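Long-range contact in aminoglycoside phosphotransferase (Streptomyces rimosus, PDB 6FUC), which probably inactivates streptomycin by transferring a phosphate from ATP to the 3'' hydroxyl of the antibiotic, giving resistance: residues 131-142 with 165-176. Numbering follows the deposited sequence. Where two conformers were deposited one is given.
Sequences LGEMFSMARDVV and LARLAPYVGQRL
Phe135 and Leu165 show how one helix can pack, mainly by apolar contacts, against a bent pair of helices, each of the two side chains reaching into the opposite segment. With CG roughly anti to the backbone N (chi1 -153°), the ring of Phe135 is directed at the bend where helix 161-168 gives way, through the 3-10 segment 169-171, to helix 172-181. Over one face lies Val172, whose CG2 stands 3.7 Å from the centroid of the Phe135 ring and 12° off its normal, a nearly central CH-pi contact. Leu168 CB meets the ring edge near its plane, 3.9 Å from Phe135 CE1. Obliquely to the ring come Leu165 CD1, 3.4 Å from Phe135 CZ, and the backbone of Ala169, with CA 3.5 Å from the same CZ.

The reciprocal element is a knob into a hole: Leu165 sits among Phe135, Ala138, Arg139 and Val142. Its two methyls divide the work. CD1 serves the ring and Ala138 CB, while CD2 lies 3.8 Å from Arg139 CA and also touches Val142 CG2.

A second apolar cluster lies at the N-terminal end of helix 131-143. Leu131 CD2 presses against Arg175 CB at 3.5 Å, and Leu176 CD2 lies 3.9 Å from Leu131 CB. Arg175 contributes its aliphatic base here; bent at chi2, its chain carries the guanidinium away, and NH1 bonds to Gln178. Just beyond the segments, Glu179 accepts a hydrogen bond from Leu131 N. Helix 257-266 adds Leu266 against Leu131 and Phe135.

Helices 131-143 and 172-181 run roughly antiparallel, at 148° between their short axes. Such packing, with an aromatic ring set against the bend between consecutive helices, belongs here to the helical C-terminal lobe of the kinase-like phosphotransferase fold, the five-stranded antiparallel sheet lying in the N-terminal lobe.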
loop_
_atom_site.group_PDB
_atom_site.type_symbol
_atom_site.label_atom_id
_atom_site.label_comp_id
_atom_site.label_asym_id
_atom_site.label_seq_id
_atom_site.Cartn_x
_atom_site.Cartn_y
_atom_site.Cartn_z
ATOM N N LEU A 131 6.689 -13.355 -3.159
ATOM C CA LEU A 131 7.197 -12.973 -4.459
ATOM C C LEU A 131 6.606 -13.822 -5.566
ATOM O O LEU A 131 6.424 -13.341 -6.680
ATOM C CB LEU A 131 8.727 -13.070 -4.409
ATOM C CG LEU A 131 9.428 -12.705 -5.691
ATOM C CD1 LEU A 131 9.024 -11.355 -6.220
ATOM C CD2 LEU A 131 10.904 -12.764 -5.431
ATOM N N GLY A 132 6.374 -15.107 -5.331
ATOM C CA GLY A 132 5.812 -15.904 -6.421
ATOM C C GLY A 132 4.477 -15.400 -6.886
ATOM O O GLY A 132 4.188 -15.347 -8.102
ATOM N N GLU A 133 3.611 -14.982 -5.954
ATOM C CA GLU A 133 2.343 -14.359 -6.313
ATOM C C GLU A 133 2.524 -13.018 -7.024
ATOM O O GLU A 133 1.849 -12.723 -8.010
ATOM C CB GLU A 133 1.490 -14.117 -5.073
ATOM C CG GLU A 133 0.203 -13.308 -5.338
ATOM C CD GLU A 133 -0.681 -13.159 -4.133
ATOM O OE1 GLU A 133 -0.417 -13.775 -3.081
ATOM O OE2 GLU A 133 -1.740 -12.511 -4.339
ATOM N N MET A 134 3.407 -12.196 -6.480
ATOM C CA MET A 134 3.553 -10.868 -7.055
ATOM C C MET A 134 4.187 -10.926 -8.423
ATOM O O MET A 134 3.825 -10.144 -9.307
ATOM C CB MET A 134 4.288 -9.987 -6.083
ATOM C CG MET A 134 3.540 -9.767 -4.747
ATOM S SD MET A 134 1.780 -9.591 -4.711
ATOM C CE MET A 134 1.886 -7.966 -5.464
ATOM N N PHE A 135 5.172 -11.822 -8.605
ATOM C CA PHE A 135 5.797 -11.943 -9.891
ATOM C C PHE A 135 4.784 -12.455 -10.903
ATOM O O PHE A 135 4.718 -11.988 -12.048
ATOM C CB PHE A 135 7.067 -12.780 -9.843
ATOM C CG PHE A 135 8.024 -12.394 -10.920
ATOM C CD1 PHE A 135 8.907 -11.358 -10.749
ATOM C CD2 PHE A 135 8.016 -12.979 -12.172
ATOM C CE1 PHE A 135 9.832 -10.980 -11.654
ATOM C CE2 PHE A 135 8.930 -12.582 -13.160
ATOM C CZ PHE A 135 9.734 -11.508 -12.889
ATOM N N SER A 136 3.944 -13.413 -10.485
ATOM C CA SER A 136 2.867 -13.863 -11.354
ATOM C C SER A 136 1.867 -12.753 -11.703
ATOM O O SER A 136 1.450 -12.654 -12.876
ATOM C CB SER A 136 2.195 -15.072 -10.716
ATOM O OG SER A 136 3.169 -16.111 -10.553
ATOM N N MET A 137 1.547 -11.870 -10.757
ATOM C CA MET A 137 0.733 -10.749 -11.072
ATOM C C MET A 137 1.374 -9.833 -12.109
ATOM O O MET A 137 0.721 -9.379 -13.060
ATOM C CB MET A 137 0.521 -9.971 -9.791
ATOM C CG MET A 137 -0.480 -10.511 -8.819
ATOM S SD MET A 137 -0.778 -9.459 -7.403
ATOM C CE MET A 137 -1.967 -8.372 -8.143
ATOM N N ALA A 138 2.651 -9.534 -11.979
ATOM C CA ALA A 138 3.355 -8.710 -12.971
ATOM C C ALA A 138 3.340 -9.369 -14.343
ATOM O O ALA A 138 3.171 -8.674 -15.321
ATOM C CB ALA A 138 4.772 -8.487 -12.511
ATOM N N ARG A 139 3.584 -10.675 -14.406
ATOM C CA ARG A 139 3.508 -11.330 -15.727
ATOM C C ARG A 139 2.156 -11.087 -16.402
ATOM O O ARG A 139 2.061 -10.834 -17.601
ATOM C CB ARG A 139 3.774 -12.847 -15.630
ATOM C CG ARG A 139 5.183 -13.210 -15.243
ATOM C CD ARG A 139 5.508 -14.709 -15.471
ATOM N NE ARG A 139 5.019 -15.569 -14.368
ATOM C CZ ARG A 139 5.847 -16.174 -13.479
ATOM N NH1 ARG A 139 7.182 -16.065 -13.594
ATOM N NH2 ARG A 139 5.376 -16.920 -12.502
ATOM N N ASP A 140 1.099 -11.137 -15.616
ATOM C CA ASP A 140 -0.247 -10.922 -16.136
ATOM C C ASP A 140 -0.513 -9.474 -16.596
ATOM O O ASP A 140 -1.082 -9.216 -17.648
ATOM C CB ASP A 140 -1.279 -11.340 -15.038
ATOM C CG ASP A 140 -2.716 -11.010 -15.407
ATOM O OD1 ASP A 140 -3.175 -11.466 -16.454
ATOM O OD2 ASP A 140 -3.408 -10.287 -14.629
ATOM N N VAL A 141 -0.101 -8.504 -15.768
ATOM C CA VAL A 141 -0.259 -7.108 -16.151
ATOM C C VAL A 141 0.512 -6.823 -17.459
ATOM O O VAL A 141 0.011 -6.146 -18.350
ATOM C CB VAL A 141 0.206 -6.168 -15.035
ATOM C CG1 VAL A 141 0.109 -4.707 -15.403
ATOM C CG2 VAL A 141 -0.563 -6.409 -13.735
ATOM N N VAL A 142 1.740 -7.339 -17.526
ATOM C CA VAL A 142 2.605 -7.136 -18.702
ATOM C C VAL A 142 2.003 -7.847 -19.916
ATOM O O VAL A 142 1.978 -7.264 -21.036
ATOM C CB VAL A 142 4.037 -7.592 -18.389
ATOM C CG1 VAL A 142 4.895 -7.736 -19.637
ATOM C CG2 VAL A 142 4.674 -6.648 -17.373
ATOM N N LEU A 165 10.256 -6.371 -17.054
ATOM C CA LEU A 165 10.003 -7.606 -16.334
ATOM C C LEU A 165 11.126 -8.620 -16.519
ATOM O O LEU A 165 11.582 -9.290 -15.571
ATOM C CB LEU A 165 8.634 -8.184 -16.737
ATOM C CG LEU A 165 8.219 -9.404 -15.890
ATOM C CD1 LEU A 165 8.035 -9.034 -14.439
ATOM C CD2 LEU A 165 6.913 -9.921 -16.424
ATOM N N ALA A 166 11.587 -8.694 -17.760
ATOM C CA ALA A 166 12.698 -9.625 -18.073
ATOM C C ALA A 166 14.009 -9.283 -17.354
ATOM O O ALA A 166 14.823 -10.172 -17.156
ATOM C CB ALA A 166 12.899 -9.670 -19.593
ATOM N N ARG A 167 14.218 -8.036 -16.940
ATOM C CA ARG A 167 15.394 -7.681 -16.136
ATOM C C ARG A 167 15.352 -8.318 -14.727
ATOM O O ARG A 167 16.349 -8.603 -14.116
ATOM C CB ARG A 167 15.547 -6.181 -15.926
ATOM C CG ARG A 167 15.830 -5.379 -17.168
ATOM C CD ARG A 167 16.000 -3.832 -16.908
ATOM N NE ARG A 167 16.003 -3.245 -18.267
ATOM C CZ ARG A 167 15.942 -1.939 -18.457
ATOM N NH1 ARG A 167 15.884 -1.141 -17.400
ATOM N NH2 ARG A 167 15.915 -1.433 -19.684
ATOM N N LEU A 168 14.133 -8.506 -14.239
ATOM C CA LEU A 168 13.896 -8.999 -12.868
ATOM C C LEU A 168 13.792 -10.530 -12.845
ATOM O O LEU A 168 14.140 -11.143 -11.828
ATOM C CB LEU A 168 12.615 -8.387 -12.369
ATOM C CG LEU A 168 12.611 -6.836 -12.312
ATOM C CD1 LEU A 168 11.242 -6.342 -11.859
ATOM C CD2 LEU A 168 13.723 -6.286 -11.431
ATOM N N ALA A 169 13.218 -11.125 -13.909
ATOM C CA ALA A 169 12.924 -12.545 -13.955
ATOM C C ALA A 169 14.076 -13.468 -13.539
ATOM O O ALA A 169 13.806 -14.488 -12.877
ATOM C CB ALA A 169 12.356 -12.953 -15.296
ATOM N N PRO A 170 15.333 -13.205 -13.925
ATOM C CA PRO A 170 16.395 -14.116 -13.562
ATOM C C PRO A 170 16.696 -14.176 -12.072
ATOM O O PRO A 170 17.415 -15.081 -11.655
ATOM C CB PRO A 170 17.642 -13.569 -14.359
ATOM C CG PRO A 170 17.040 -12.750 -15.455
ATOM C CD PRO A 170 15.804 -12.134 -14.852
ATOM N N TYR A 171 16.231 -13.158 -11.349
ATOM C CA TYR A 171 16.572 -13.023 -9.926
ATOM C C TYR A 171 15.509 -13.521 -9.010
ATOM O O TYR A 171 15.657 -13.391 -7.779
ATOM C CB TYR A 171 16.971 -11.571 -9.643
ATOM C CG TYR A 171 18.275 -11.281 -10.291
ATOM C CD1 TYR A 171 19.447 -11.659 -9.672
ATOM C CD2 TYR A 171 18.350 -10.718 -11.557
ATOM C CE1 TYR A 171 20.659 -11.541 -10.288
ATOM C CE2 TYR A 171 19.598 -10.591 -12.201
ATOM C CZ TYR A 171 20.722 -10.998 -11.525
ATOM O OH TYR A 171 21.997 -10.837 -12.043
ATOM N N VAL A 172 14.431 -14.110 -9.539
ATOM C CA VAL A 172 13.378 -14.570 -8.683
ATOM C C VAL A 172 13.869 -15.570 -7.646
ATOM O O VAL A 172 13.502 -15.499 -6.486
ATOM C CB VAL A 172 12.195 -15.053 -9.551
ATOM C CG1 VAL A 172 11.179 -15.833 -8.761
ATOM C CG2 VAL A 172 11.577 -13.858 -10.218
ATOM N N GLY A 173 14.675 -16.542 -8.071
ATOM C CA GLY A 173 15.169 -17.519 -7.115
ATOM C C GLY A 173 15.977 -16.942 -5.990
ATOM O O GLY A 173 15.809 -17.254 -4.808
ATOM N N GLN A 174 16.924 -16.044 -6.347
ATOM C CA GLN A 174 17.732 -15.400 -5.319
ATOM C C GLN A 174 16.849 -14.619 -4.363
ATOM O O GLN A 174 17.062 -14.642 -3.145
ATOM C CB GLN A 174 18.756 -14.465 -6.026
ATOM C CG GLN A 174 19.822 -13.908 -5.178
ATOM C CD GLN A 174 20.824 -13.184 -6.068
ATOM O OE1 GLN A 174 21.763 -13.786 -6.631
ATOM N NE2 GLN A 174 20.625 -11.895 -6.218
ATOM N N ARG A 175 15.899 -13.866 -4.912
ATOM C CA ARG A 175 15.036 -13.024 -4.069
ATOM C C ARG A 175 14.093 -13.915 -3.241
ATOM O O ARG A 175 13.789 -13.571 -2.086
ATOM C CB ARG A 175 14.314 -12.027 -4.921
ATOM C CG ARG A 175 15.232 -11.061 -5.638
ATOM C CD ARG A 175 15.863 -10.007 -4.748
ATOM N NE ARG A 175 16.915 -9.311 -5.603
ATOM C CZ ARG A 175 18.165 -9.609 -5.609
ATOM N NH1 ARG A 175 18.628 -10.479 -4.735
ATOM N NH2 ARG A 175 18.932 -9.019 -6.514
ATOM N N LEU A 176 13.645 -15.047 -3.776
ATOM C CA LEU A 176 12.868 -15.972 -2.989
ATOM C C LEU A 176 13.653 -16.495 -1.785
ATOM O O LEU A 176 13.108 -16.676 -0.702
ATOM C CB LEU A 176 12.373 -17.164 -3.805
ATOM C CG LEU A 176 11.183 -16.870 -4.708
ATOM C CD1 LEU A 176 11.069 -17.961 -5.810
ATOM C CD2 LEU A 176 9.874 -16.787 -3.968
#